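Local coordinates for DNA repair and recombination protein radB (Thermococcus kodakarensis, PDB 2CVH), which probably takes part in DNA repair and homologous recombination, binding DNA and ATP with very weak ATPase activity and without promoting strand exchange, at residues 2-7 with 38-43; 10-15 with 193-198; 19-24 with 176-181; 59-64 with 209-214; 107-112 with 145-150. One frame throughout, in Å; residues are numbered along the deposited sequence.

Interactions 3 and 5 are buried and belong to the parallel part of one mixed sheet: strand 149-153 pairs with strand 106-112 in interaction 5 and flanks strand 22-26, which pairs with strand 178-184 in interaction 3. Backbone hydrogen bonds dominate both, but the side chains of interaction 5 are aliphatic, whereas interaction 3 adds a threonine, an aspartate and two waters. Interaction 2, also buried, lays helix 7-12 on strand 190-197 mainly by apolar contact, with no hydrogen bond across it. Interaction 1, partly buried, seats the loop before that helix on helix 33-44; D10 bonds S3 and T4, tying it to interaction 2. Interaction 4 is a surface contact of arginine with backbone carbonyls.

Interaction 1: residues 2-7 with 38-43; sequences LSTGTK and LQTGLL
L2 rests on T40 of helix 33-44, the helix that the Walker A motif of this RecA-like ATPase domain runs into; the loop 2-7 packs on it before helix 7-12 begins. Apolar contact comes first. Both methyls of L2 close round one methyl of T40, CD1 lying 3.6 Å and CD2 3.7 Å from T40 CG2. In T40 the first torsion (chi1 -57°) sets CG2 anti to the backbone N and OG1 beside it; the methyl faces L2 while OG1 bonds back to L36 O in the preceding turn. Cut back to alanine, L2 would probably leave T40 CG2 without this two-pronged cover and open a gap beside L108, which L2 also touches.

The polar contacts lie mostly within the loop. S3 OG accepts from G5 N at 3.0 Å and T4 OG1 from T6 N at 3.2 Å, two successive ST turns; both hydroxyls also bond to D10, which ties the turns to helix 7-12.

Glycine suits the next position: G5 has a positive phi of 77°, and a CB there would run into L43. The methyl L43 CD1 reaches G5 CA at 3.4 Å, tighter than usual van der Waals contact.

Interaction 2: residues 10-15 with 193-198; sequences DSLLGG and AVLERH
L12 and L195 both carry CG anti to the backbone N (chi1 -179° and -169°), which sends the two side chains out from helix and strand to slide past each other in opposite directions. L12 straddles the base of its partner: CD1 lies 3.8 Å from L195 CB, and CD2 lies 4.0 Å from the same carbon. The far end of L195 returns the contact on the helix backbone, its CD2 coming within 3.4 Å of L12 O. That carbonyl is also hydrogen-bonded by R201 NE, so a polar atom at the helix end is satisfied amid apolar neighbours. L12 CD2 further approaches A193 CB at 4.4 Å. With an alanine replacing L12, L195 CB is likely to lose its cover, and a gap to open between the helix and the sheet.

Here helix 7-12 is laid against strand 190-197, one of the antiparallel strands that extend the central sheet of the RecA-like fold. The helix is closed by a Schellman motif, with G14 at positive phi and at backbone angles that call for glycine. On the strand, E196 and R197 both face I179, a classic beta bulge just before H198.

L13 takes the other methyl of L195, its CD2 meeting L195 CD1 at 3.9 Å as the side chains cross. The same L13 CD2 touches H198 CD2 at 4.2 Å, the side chains roughly at right angles. H198 ND1 is hydrogen-bonded by the backbone N of F200 and of R201, which helps fix the ring's rotation.

Interaction 3: residues 19-24 with 176-181; sequences PGVLTQ and CKDILR
T23 and D178 stand side by side on one face of the sheet and cross at a slant, T23 OG1 lying 3.4 Å from D178 CB. T23 OG1 is anti to its own carbonyl carbon (chi1 -62°), which turns the hydroxyl toward the aspartate. The polar ends are joined by a water that donates to T23 OG1 at 2.6 Å and to D178 OD2 at 2.7 Å. D178 OD2 has a second mate in R199, a salt bridge that would probably help keep the aspartate charged.

On the opposite face Q24 pairs with I179. Its side chain is extended, so the amide runs out obliquely across the isoleucine, with Q24 NE2 3.5 Å from both CG2 and CD1 of I179. Earlier along the pairing, C176 SG lies against two methylenes, 3.9 Å from L22 CB and from Q24 CB.

The backbones beneath run parallel, their short segments 19° apart. Q24 N donates to D178 O at 2.8 Å, and L180 N donates to Q24 O; a weak bond from D178 N to L22 O begins the pairing. Strand 22-26, which leads into the Walker A loop, is thus paired with the last parallel strand of the RecA-like sheet, beyond which the antiparallel strands begin.

Interaction 4: residues 59-64 with 209-214; sequences PERLVQ and FRITER
T212 O receives two N-H groups from the guanidinium of R61: NH2 at 2.7 Å, and NH1 in a longer, weak bond at 3.3 Å. The NH2 bond approaches nearly straight on to the carbonyl (C=O...N angle 164°), although T212 O sits 23° out of the guanidinium plane. E213 O lies in that plane, at the edge, and takes a further weak bond from R61 NH1 at 2.9 Å. The arginine thus fastens two successive carbonyls just where the strand ends.

R61 reaches them by a bend at chi2 (60°) that swings its chain off helix 59-67. Edge-on contact continues to I211, whose CG2 lies 3.6 Å from R61 NH2. Next to the arginine, the extended Q64 brings its CG to 3.4 Å from E213 O. The carboxylate of E213 turns elsewhere and stays well short of the guanidinium.

The carbonyls belong to an ST turn, T212 OG1 accepting from R214 N at 3.0 Å and also bonding E217. R61 ties helix 59-67 to this turn between the last two antiparallel strands; I211 beside it touches the Walker A residues of the predicted ATP site, at the margin of a P-loop NTPase nucleotide site.

Interaction 5: residues 107-112 with 145-150; sequences ALVVVD and HNIPVI
V109 and V110 pair in parallel with V149 and I150, joined by V109 N to P148 O at 3.3 Å, I150 N to V109 O at 3.0 Å and V111 N to I150 O, also at 3.0 Å and nearly straight at the acceptor (C=O...N angle 170°).

The side chains divide between the two faces. On one, L108 extends its CD1 over P148 and I150, 3.8 Å from P148 CB and 3.8 Å from I150 CD1; leucine and proline meet at about a right angle, leucine and isoleucine at a slant. I150 reaches back because its CG1 stands anti to the carbonyl carbon (chi1 -67°), which swings CD1 toward L108.

The other face is carried by V109. Its CB packs on V149 CG2 at 4.0 Å, and its CG2 meets I147 CD1 at 3.9 Å. CG1 of I147 lies between its backbone N and carbonyl carbon (chi1 54°), which brings CD1 to the valine. Where the pairing begins, A107 O sits 3.4 Å from P148 CD.

These strands are the two arms of a right-handed beta-alpha-beta crossover through helix 128-145, whose L138 packs on V111 and V149. Helix 33-44 covers the opposite face through T40 on L108 and A37 on V110; strand 47-52 continues the sheet beyond 106-112, and strand 22-26 continues it beyond 149-153.

Interaction 1: residues 2-7 with 38-43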
# COMPACT_ATOMS: atom_id res chain seq x y z
N LEU A 2 6.27 10.93 -1.85
CA LEU A 2 4.90 11.21 -1.45
C LEU A 2 4.82 11.05 0.08
O LEU A 2 4.82 9.93 0.57
CB LEU A 2 4.00 10.20 -2.15
CG LEU A 2 2.66 10.72 -2.61
CD1 LEU A 2 1.76 9.55 -2.92
CD2 LEU A 2 2.04 11.54 -1.51
N SER A 3 4.78 12.15 0.83
CA SER A 3 4.74 12.10 2.30
C SER A 3 3.62 11.25 2.92
O SER A 3 2.53 11.13 2.35
CB SER A 3 4.71 13.50 2.90
OG SER A 3 4.52 13.47 4.31
N THR A 4 3.94 10.62 4.06
CA THR A 4 3.00 9.77 4.82
C THR A 4 2.29 10.61 5.88
O THR A 4 1.39 10.14 6.56
CB THR A 4 3.71 8.61 5.60
OG1 THR A 4 4.66 9.16 6.53
CG2 THR A 4 4.43 7.66 4.67
N GLY A 5 2.73 11.86 6.03
CA GLY A 5 2.13 12.73 7.01
C GLY A 5 2.62 12.40 8.39
O GLY A 5 2.13 12.95 9.37
N THR A 6 3.64 11.54 8.45
CA THR A 6 4.24 11.10 9.70
C THR A 6 5.76 11.32 9.64
O THR A 6 6.45 10.85 8.71
CB THR A 6 3.94 9.63 9.91
OG1 THR A 6 2.55 9.41 9.68
CG2 THR A 6 4.27 9.21 11.31
N LYS A 7 6.27 12.07 10.61
CA LYS A 7 7.68 12.41 10.71
C LYS A 7 8.60 11.17 10.74
O LYS A 7 9.62 11.12 10.08
CB LYS A 7 7.87 13.27 11.95
CG LYS A 7 8.96 14.29 11.88
CD LYS A 7 10.28 13.76 12.37
CE LYS A 7 11.36 14.82 12.27
NZ LYS A 7 12.66 14.27 12.74
N LEU A 38 -4.49 5.43 3.02
CA LEU A 38 -5.50 6.50 3.08
C LEU A 38 -4.88 7.86 3.36
O LEU A 38 -5.20 8.85 2.70
CB LEU A 38 -6.55 6.21 4.17
CG LEU A 38 -7.88 5.44 3.97
CD1 LEU A 38 -8.71 5.45 5.28
CD2 LEU A 38 -8.70 6.09 2.89
N GLN A 39 -3.97 7.90 4.34
CA GLN A 39 -3.32 9.13 4.73
C GLN A 39 -2.38 9.67 3.68
O GLN A 39 -2.31 10.89 3.47
CB GLN A 39 -2.58 8.93 6.04
CG GLN A 39 -1.85 10.16 6.55
CD GLN A 39 -1.68 10.14 8.07
OE1 GLN A 39 -0.60 10.42 8.61
NE2 GLN A 39 -2.77 9.86 8.77
N THR A 40 -1.61 8.79 3.04
CA THR A 40 -0.70 9.24 2.00
C THR A 40 -1.54 9.82 0.85
O THR A 40 -1.30 10.94 0.41
CB THR A 40 0.18 8.07 1.50
OG1 THR A 40 0.88 7.51 2.62
CG2 THR A 40 1.21 8.56 0.47
N GLY A 41 -2.58 9.09 0.44
CA GLY A 41 -3.47 9.57 -0.61
C GLY A 41 -4.13 10.89 -0.24
O GLY A 41 -4.07 11.87 -0.98
N LEU A 42 -4.69 10.94 0.96
CA LEU A 42 -5.35 12.14 1.45
C LEU A 42 -4.46 13.39 1.39
O LEU A 42 -4.87 14.43 0.86
CB LEU A 42 -5.87 11.87 2.87
CG LEU A 42 -6.72 12.84 3.70
CD1 LEU A 42 -5.87 13.56 4.69
CD2 LEU A 42 -7.54 13.80 2.81
N LEU A 43 -3.23 13.29 1.87
CA LEU A 43 -2.33 14.44 1.90
C LEU A 43 -1.65 14.77 0.56
O LEU A 43 -1.07 15.85 0.43
CB LEU A 43 -1.28 14.23 3.00
CG LEU A 43 -1.86 13.90 4.39
CD1 LEU A 43 -0.75 13.66 5.36
CD2 LEU A 43 -2.73 15.06 4.89

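Interaction 2: residues 10-15 with 193-198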
# COMPACT_ATOMS: atom_id res chain seq x y z
N ASP A 10 8.41 9.13 7.33
CA ASP A 10 9.07 9.90 6.29
C ASP A 10 10.57 9.84 6.46
O ASP A 10 11.29 9.81 5.47
CB ASP A 10 8.60 11.37 6.28
CG ASP A 10 7.21 11.54 5.67
OD1 ASP A 10 6.64 10.56 5.15
OD2 ASP A 10 6.67 12.66 5.76
N SER A 11 11.04 9.89 7.71
CA SER A 11 12.47 9.80 8.04
C SER A 11 12.97 8.43 7.59
O SER A 11 13.98 8.33 6.90
CB SER A 11 12.71 9.93 9.55
OG SER A 11 12.44 11.24 9.99
N LEU A 12 12.27 7.38 8.00
CA LEU A 12 12.61 6.03 7.61
C LEU A 12 12.69 5.87 6.06
O LEU A 12 13.60 5.24 5.52
CB LEU A 12 11.56 5.07 8.14
CG LEU A 12 11.79 3.59 7.81
CD1 LEU A 12 13.04 3.15 8.51
CD2 LEU A 12 10.61 2.71 8.19
N LEU A 13 11.71 6.45 5.37
CA LEU A 13 11.61 6.35 3.92
C LEU A 13 12.37 7.38 3.07
O LEU A 13 12.23 7.37 1.85
CB LEU A 13 10.13 6.35 3.50
CG LEU A 13 9.27 5.16 3.87
CD1 LEU A 13 7.80 5.52 3.69
CD2 LEU A 13 9.68 3.95 3.02
N GLY A 14 13.11 8.28 3.69
CA GLY A 14 13.81 9.27 2.90
C GLY A 14 12.88 10.37 2.41
O GLY A 14 13.25 11.13 1.52
N GLY A 15 11.67 10.45 2.96
CA GLY A 15 10.74 11.51 2.60
C GLY A 15 9.30 11.11 2.33
O GLY A 15 8.40 11.95 2.33
N ALA A 193 6.97 0.25 11.95
CA ALA A 193 7.18 -0.17 10.57
C ALA A 193 8.69 -0.53 10.42
O ALA A 193 9.55 0.12 11.00
CB ALA A 193 6.82 0.97 9.60
N VAL A 194 8.98 -1.60 9.70
CA VAL A 194 10.36 -1.97 9.47
C VAL A 194 10.60 -1.92 7.97
O VAL A 194 9.83 -2.49 7.19
CB VAL A 194 10.66 -3.38 10.00
CG1 VAL A 194 12.13 -3.74 9.76
CG2 VAL A 194 10.35 -3.47 11.49
N LEU A 195 11.62 -1.15 7.59
CA LEU A 195 12.03 -1.00 6.19
C LEU A 195 12.90 -2.20 5.84
O LEU A 195 14.11 -2.20 6.06
CB LEU A 195 12.86 0.27 6.02
CG LEU A 195 13.13 0.69 4.58
CD1 LEU A 195 11.82 0.82 3.80
CD2 LEU A 195 13.87 1.98 4.58
N GLU A 196 12.27 -3.25 5.34
CA GLU A 196 12.96 -4.47 4.99
C GLU A 196 13.72 -4.40 3.69
O GLU A 196 14.67 -5.15 3.47
CB GLU A 196 11.97 -5.61 4.91
CG GLU A 196 11.16 -5.71 6.14
CD GLU A 196 10.51 -7.02 6.23
OE1 GLU A 196 9.87 -7.43 5.23
OE2 GLU A 196 10.66 -7.66 7.29
N ARG A 197 13.29 -3.50 2.83
CA ARG A 197 13.94 -3.39 1.56
C ARG A 197 13.73 -2.01 1.03
O ARG A 197 12.62 -1.45 1.10
CB ARG A 197 13.38 -4.44 0.61
CG ARG A 197 14.06 -4.45 -0.75
CD ARG A 197 14.24 -5.86 -1.24
NE ARG A 197 13.10 -6.36 -1.98
CZ ARG A 197 12.76 -7.65 -2.06
NH1 ARG A 197 13.47 -8.58 -1.43
NH2 ARG A 197 11.75 -8.01 -2.81
N HIS A 198 14.81 -1.41 0.56
CA HIS A 198 14.71 -0.10 -0.01
C HIS A 198 15.89 0.07 -0.91
O HIS A 198 16.91 -0.60 -0.77
CB HIS A 198 14.71 0.98 1.06
CG HIS A 198 14.14 2.28 0.59
ND1 HIS A 198 14.91 3.29 0.06
CD2 HIS A 198 12.86 2.72 0.57
CE1 HIS A 198 14.14 4.31 -0.25
NE2 HIS A 198 12.89 3.99 0.04

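Interaction 3: residues 19-24 with 176-181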
# COMPACT_ATOMS: atom_id res chain seq x y z
N PRO A 19 8.36 7.68 -6.06
CA PRO A 19 7.66 7.67 -7.34
C PRO A 19 8.34 6.73 -8.32
O PRO A 19 9.55 6.55 -8.28
CB PRO A 19 7.77 9.13 -7.79
CG PRO A 19 9.05 9.58 -7.22
CD PRO A 19 9.04 8.98 -5.84
N GLY A 20 7.54 6.08 -9.16
CA GLY A 20 8.09 5.20 -10.16
C GLY A 20 8.54 3.86 -9.67
O GLY A 20 9.27 3.17 -10.38
N VAL A 21 8.14 3.48 -8.45
CA VAL A 21 8.50 2.17 -7.90
C VAL A 21 7.32 1.59 -7.14
O VAL A 21 6.34 2.30 -6.83
CB VAL A 21 9.76 2.21 -6.97
CG1 VAL A 21 10.98 2.75 -7.74
CG2 VAL A 21 9.50 3.02 -5.75
N LEU A 22 7.35 0.27 -6.96
CA LEU A 22 6.31 -0.41 -6.21
C LEU A 22 6.83 -0.61 -4.79
O LEU A 22 7.91 -1.15 -4.59
CB LEU A 22 5.96 -1.76 -6.79
CG LEU A 22 5.41 -1.92 -8.21
CD1 LEU A 22 4.55 -3.17 -8.24
CD2 LEU A 22 4.60 -0.74 -8.65
N THR A 23 6.12 -0.04 -3.83
CA THR A 23 6.46 -0.21 -2.43
C THR A 23 5.41 -1.16 -1.88
O THR A 23 4.22 -0.94 -2.07
CB THR A 23 6.41 1.11 -1.63
OG1 THR A 23 7.36 2.05 -2.17
CG2 THR A 23 6.75 0.85 -0.14
N GLN A 24 5.84 -2.30 -1.35
CA GLN A 24 4.90 -3.22 -0.74
C GLN A 24 4.79 -2.78 0.72
O GLN A 24 5.78 -2.34 1.33
CB GLN A 24 5.42 -4.67 -0.78
CG GLN A 24 4.62 -5.61 0.12
CD GLN A 24 5.10 -7.05 0.12
OE1 GLN A 24 4.31 -7.98 0.20
NE2 GLN A 24 6.39 -7.24 0.04
N CYS A 176 8.86 -5.33 -6.13
CA CYS A 176 8.69 -4.20 -5.24
C CYS A 176 10.06 -3.82 -4.73
O CYS A 176 10.71 -4.58 -4.02
CB CYS A 176 7.75 -4.55 -4.09
SG CYS A 176 6.05 -4.96 -4.64
N LYS A 177 10.54 -2.66 -5.16
CA LYS A 177 11.84 -2.16 -4.77
C LYS A 177 11.91 -1.79 -3.30
O LYS A 177 12.95 -1.92 -2.66
CB LYS A 177 12.23 -0.96 -5.63
CG LYS A 177 13.27 -1.27 -6.72
CD LYS A 177 12.93 -2.52 -7.50
CE LYS A 177 13.95 -2.84 -8.55
NZ LYS A 177 13.58 -4.15 -9.14
N ASP A 178 10.81 -1.27 -2.78
CA ASP A 178 10.74 -0.87 -1.38
C ASP A 178 9.72 -1.77 -0.69
O ASP A 178 8.68 -2.11 -1.27
CB ASP A 178 10.34 0.60 -1.26
CG ASP A 178 11.32 1.53 -1.93
OD1 ASP A 178 12.42 1.06 -2.28
OD2 ASP A 178 10.99 2.73 -2.11
N ILE A 179 10.03 -2.17 0.54
CA ILE A 179 9.15 -3.05 1.29
C ILE A 179 9.13 -2.61 2.74
O ILE A 179 10.18 -2.46 3.38
CB ILE A 179 9.61 -4.54 1.22
CG1 ILE A 179 9.70 -5.00 -0.25
CG2 ILE A 179 8.64 -5.44 1.99
CD1 ILE A 179 9.82 -6.51 -0.42
N LEU A 180 7.92 -2.37 3.25
CA LEU A 180 7.72 -1.97 4.63
C LEU A 180 6.85 -3.01 5.32
O LEU A 180 5.78 -3.40 4.81
CB LEU A 180 6.99 -0.63 4.68
CG LEU A 180 7.71 0.70 4.82
CD1 LEU A 180 6.64 1.79 4.81
CD2 LEU A 180 8.49 0.75 6.10
N ARG A 181 7.29 -3.47 6.49
CA ARG A 181 6.52 -4.44 7.27
C ARG A 181 5.94 -3.65 8.44
O ARG A 181 6.65 -2.83 9.05
CB ARG A 181 7.42 -5.56 7.81
CG ARG A 181 6.64 -6.69 8.47
CD ARG A 181 7.55 -7.72 9.15
NE ARG A 181 8.07 -7.26 10.44
CZ ARG A 181 9.35 -7.30 10.80
NH1 ARG A 181 10.27 -7.79 9.98
NH2 ARG A 181 9.72 -6.86 12.01
O HOH W 1 9.39 -1.64 -8.19
O HOH W 2 8.75 4.04 -1.23

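Interaction 4: residues 59-64 with 209-214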
# COMPACT_ATOMS: atom_id res chain seq x y z
N PRO A 59 -14.84 5.05 3.57
CA PRO A 59 -15.18 6.45 3.27
C PRO A 59 -15.25 7.26 4.54
O PRO A 59 -14.66 8.34 4.62
CB PRO A 59 -16.56 6.32 2.61
CG PRO A 59 -16.46 5.03 1.87
CD PRO A 59 -15.79 4.13 2.90
N GLU A 60 -15.93 6.70 5.55
CA GLU A 60 -16.08 7.35 6.87
C GLU A 60 -14.75 7.61 7.55
O GLU A 60 -14.53 8.69 8.13
CB GLU A 60 -16.93 6.49 7.80
CG GLU A 60 -18.38 6.48 7.46
CD GLU A 60 -18.79 5.34 6.55
OE1 GLU A 60 -17.93 4.72 5.88
OE2 GLU A 60 -20.00 5.08 6.49
N ARG A 61 -13.87 6.60 7.49
CA ARG A 61 -12.54 6.69 8.08
C ARG A 61 -11.74 7.81 7.39
O ARG A 61 -11.08 8.62 8.06
CB ARG A 61 -11.83 5.33 7.98
CG ARG A 61 -10.50 5.23 8.70
CD ARG A 61 -10.62 5.51 10.20
NE ARG A 61 -9.36 5.21 10.88
CZ ARG A 61 -8.64 6.10 11.55
NH1 ARG A 61 -9.03 7.36 11.66
NH2 ARG A 61 -7.48 5.72 12.08
N LEU A 62 -11.84 7.88 6.05
CA LEU A 62 -11.15 8.94 5.31
C LEU A 62 -11.75 10.31 5.66
O LEU A 62 -11.04 11.30 5.78
CB LEU A 62 -11.23 8.69 3.81
CG LEU A 62 -10.49 9.79 3.04
CD1 LEU A 62 -8.98 9.55 3.11
CD2 LEU A 62 -10.97 9.83 1.61
N VAL A 63 -13.08 10.36 5.77
CA VAL A 63 -13.80 11.59 6.15
C VAL A 63 -13.30 12.02 7.54
O VAL A 63 -12.97 13.19 7.76
CB VAL A 63 -15.34 11.33 6.23
CG1 VAL A 63 -16.06 12.53 6.82
CG2 VAL A 63 -15.89 11.01 4.86
N GLN A 64 -13.25 11.07 8.47
CA GLN A 64 -12.77 11.35 9.82
C GLN A 64 -11.38 11.91 9.72
O GLN A 64 -11.10 13.01 10.21
CB GLN A 64 -12.75 10.07 10.65
CG GLN A 64 -12.29 10.30 12.09
CD GLN A 64 -12.41 9.05 12.95
OE1 GLN A 64 -12.89 9.11 14.09
NE2 GLN A 64 -11.98 7.91 12.42
N PHE A 209 4.78 4.44 15.30
CA PHE A 209 3.67 5.34 15.02
C PHE A 209 2.46 4.81 15.77
O PHE A 209 2.51 3.73 16.35
CB PHE A 209 3.43 5.44 13.48
CG PHE A 209 2.96 4.15 12.83
CD1 PHE A 209 3.88 3.18 12.40
CD2 PHE A 209 1.60 3.92 12.59
CE1 PHE A 209 3.45 2.03 11.74
CE2 PHE A 209 1.17 2.76 11.94
CZ PHE A 209 2.10 1.82 11.51
N ARG A 210 1.37 5.59 15.78
CA ARG A 210 0.13 5.14 16.43
C ARG A 210 -1.08 5.43 15.55
O ARG A 210 -1.10 6.38 14.80
CB ARG A 210 -0.04 5.77 17.83
CG ARG A 210 0.04 7.25 17.84
CD ARG A 210 0.01 7.84 19.23
NE ARG A 210 0.44 9.24 19.19
CZ ARG A 210 -0.37 10.29 19.28
NH1 ARG A 210 -1.68 10.13 19.42
NH2 ARG A 210 0.14 11.51 19.27
N ILE A 211 -2.03 4.52 15.58
CA ILE A 211 -3.26 4.67 14.83
C ILE A 211 -4.20 5.42 15.75
O ILE A 211 -4.50 4.95 16.85
CB ILE A 211 -3.89 3.30 14.49
CG1 ILE A 211 -2.91 2.53 13.55
CG2 ILE A 211 -5.30 3.52 13.87
CD1 ILE A 211 -3.35 1.12 13.16
N THR A 212 -4.60 6.61 15.32
CA THR A 212 -5.51 7.47 16.08
C THR A 212 -6.71 7.85 15.22
O THR A 212 -6.88 7.36 14.11
CB THR A 212 -4.83 8.76 16.51
OG1 THR A 212 -4.62 9.59 15.35
CG2 THR A 212 -3.51 8.47 17.20
N GLU A 213 -7.55 8.74 15.75
CA GLU A 213 -8.72 9.21 15.03
C GLU A 213 -8.28 10.01 13.81
O GLU A 213 -9.01 10.06 12.82
CB GLU A 213 -9.59 10.07 15.93
CG GLU A 213 -10.52 9.28 16.82
CD GLU A 213 -9.89 8.82 18.13
OE1 GLU A 213 -10.45 9.15 19.19
OE2 GLU A 213 -8.83 8.14 18.11
N ARG A 214 -7.09 10.61 13.88
CA ARG A 214 -6.56 11.41 12.78
C ARG A 214 -5.88 10.59 11.69
O ARG A 214 -5.37 11.15 10.72
CB ARG A 214 -5.56 12.44 13.27
CG ARG A 214 -6.01 13.21 14.48
CD ARG A 214 -5.01 14.30 14.84
NE ARG A 214 -4.88 15.30 13.78
CZ ARG A 214 -3.78 16.01 13.57
NH1 ARG A 214 -2.72 15.85 14.35
NH2 ARG A 214 -3.73 16.87 12.56

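Interaction 5: residues 107-112 with 145-150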
# COMPACT_ATOMS: atom_id res chain seq x y z
N ALA A 107 -1.93 11.23 -8.11
CA ALA A 107 -0.71 11.35 -7.32
C ALA A 107 -0.27 10.00 -6.78
O ALA A 107 0.91 9.79 -6.53
CB ALA A 107 -0.91 12.31 -6.15
N LEU A 108 -1.19 9.04 -6.78
CA LEU A 108 -0.92 7.73 -6.21
C LEU A 108 -1.87 6.65 -6.68
O LEU A 108 -3.02 6.92 -7.01
CB LEU A 108 -1.09 7.86 -4.67
CG LEU A 108 -0.83 6.71 -3.69
CD1 LEU A 108 0.69 6.52 -3.60
CD2 LEU A 108 -1.41 7.05 -2.29
N VAL A 109 -1.39 5.41 -6.65
CA VAL A 109 -2.19 4.23 -7.00
C VAL A 109 -2.03 3.34 -5.76
O VAL A 109 -0.95 3.28 -5.18
CB VAL A 109 -1.64 3.45 -8.26
CG1 VAL A 109 -2.47 2.21 -8.53
CG2 VAL A 109 -1.64 4.36 -9.50
N VAL A 110 -3.10 2.67 -5.35
CA VAL A 110 -3.07 1.77 -4.20
C VAL A 110 -3.81 0.54 -4.62
O VAL A 110 -4.89 0.63 -5.20
CB VAL A 110 -3.81 2.36 -2.94
CG1 VAL A 110 -3.76 1.34 -1.81
CG2 VAL A 110 -3.19 3.71 -2.51
N VAL A 111 -3.20 -0.63 -4.43
CA VAL A 111 -3.87 -1.87 -4.76
C VAL A 111 -4.00 -2.58 -3.42
O VAL A 111 -3.07 -2.58 -2.62
CB VAL A 111 -3.10 -2.73 -5.79
CG1 VAL A 111 -3.92 -3.96 -6.15
CG2 VAL A 111 -2.82 -1.90 -7.06
N ASP A 112 -5.17 -3.15 -3.16
CA ASP A 112 -5.41 -3.81 -1.88
C ASP A 112 -6.32 -4.99 -2.11
O ASP A 112 -7.53 -4.85 -2.04
CB ASP A 112 -6.07 -2.78 -0.94
CG ASP A 112 -6.27 -3.30 0.48
OD1 ASP A 112 -6.10 -4.51 0.76
OD2 ASP A 112 -6.61 -2.46 1.34
N HIS A 145 3.93 7.58 -15.25
CA HIS A 145 3.47 8.78 -14.56
C HIS A 145 4.36 9.26 -13.43
O HIS A 145 4.11 10.30 -12.82
CB HIS A 145 2.05 8.54 -14.03
CG HIS A 145 1.08 8.16 -15.10
ND1 HIS A 145 0.68 6.86 -15.30
CD2 HIS A 145 0.51 8.88 -16.09
CE1 HIS A 145 -0.10 6.80 -16.36
NE2 HIS A 145 -0.22 8.02 -16.86
N ASN A 146 5.42 8.52 -13.17
CA ASN A 146 6.33 8.86 -12.09
C ASN A 146 5.58 9.13 -10.80
O ASN A 146 5.64 10.23 -10.25
CB ASN A 146 7.20 10.06 -12.42
CG ASN A 146 8.47 10.05 -11.59
OD1 ASN A 146 8.84 9.03 -11.05
ND2 ASN A 146 9.15 11.18 -11.51
N ILE A 147 4.83 8.14 -10.34
CA ILE A 147 4.09 8.27 -9.09
C ILE A 147 4.27 6.94 -8.39
O ILE A 147 4.68 5.95 -9.01
CB ILE A 147 2.58 8.55 -9.29
CG1 ILE A 147 1.95 7.49 -10.19
CG2 ILE A 147 2.35 9.99 -9.77
CD1 ILE A 147 0.42 7.59 -10.26
N PRO A 148 4.00 6.90 -7.07
CA PRO A 148 4.15 5.66 -6.33
C PRO A 148 2.97 4.73 -6.51
O PRO A 148 1.86 5.17 -6.82
CB PRO A 148 4.20 6.13 -4.87
CG PRO A 148 4.63 7.59 -4.97
CD PRO A 148 3.83 8.04 -6.15
N VAL A 149 3.25 3.44 -6.42
CA VAL A 149 2.23 2.42 -6.45
C VAL A 149 2.44 1.62 -5.15
O VAL A 149 3.48 0.99 -4.97
CB VAL A 149 2.35 1.47 -7.64
CG1 VAL A 149 1.28 0.40 -7.54
CG2 VAL A 149 2.15 2.22 -8.94
N ILE A 150 1.49 1.75 -4.23
CA ILE A 150 1.54 1.03 -2.96
C ILE A 150 0.79 -0.27 -3.16
O ILE A 150 -0.35 -0.29 -3.65
CB ILE A 150 0.88 1.83 -1.81
CG1 ILE A 150 1.70 3.08 -1.50
CG2 ILE A 150 0.74 0.93 -0.56
CD1 ILE A 150 0.95 4.13 -0.66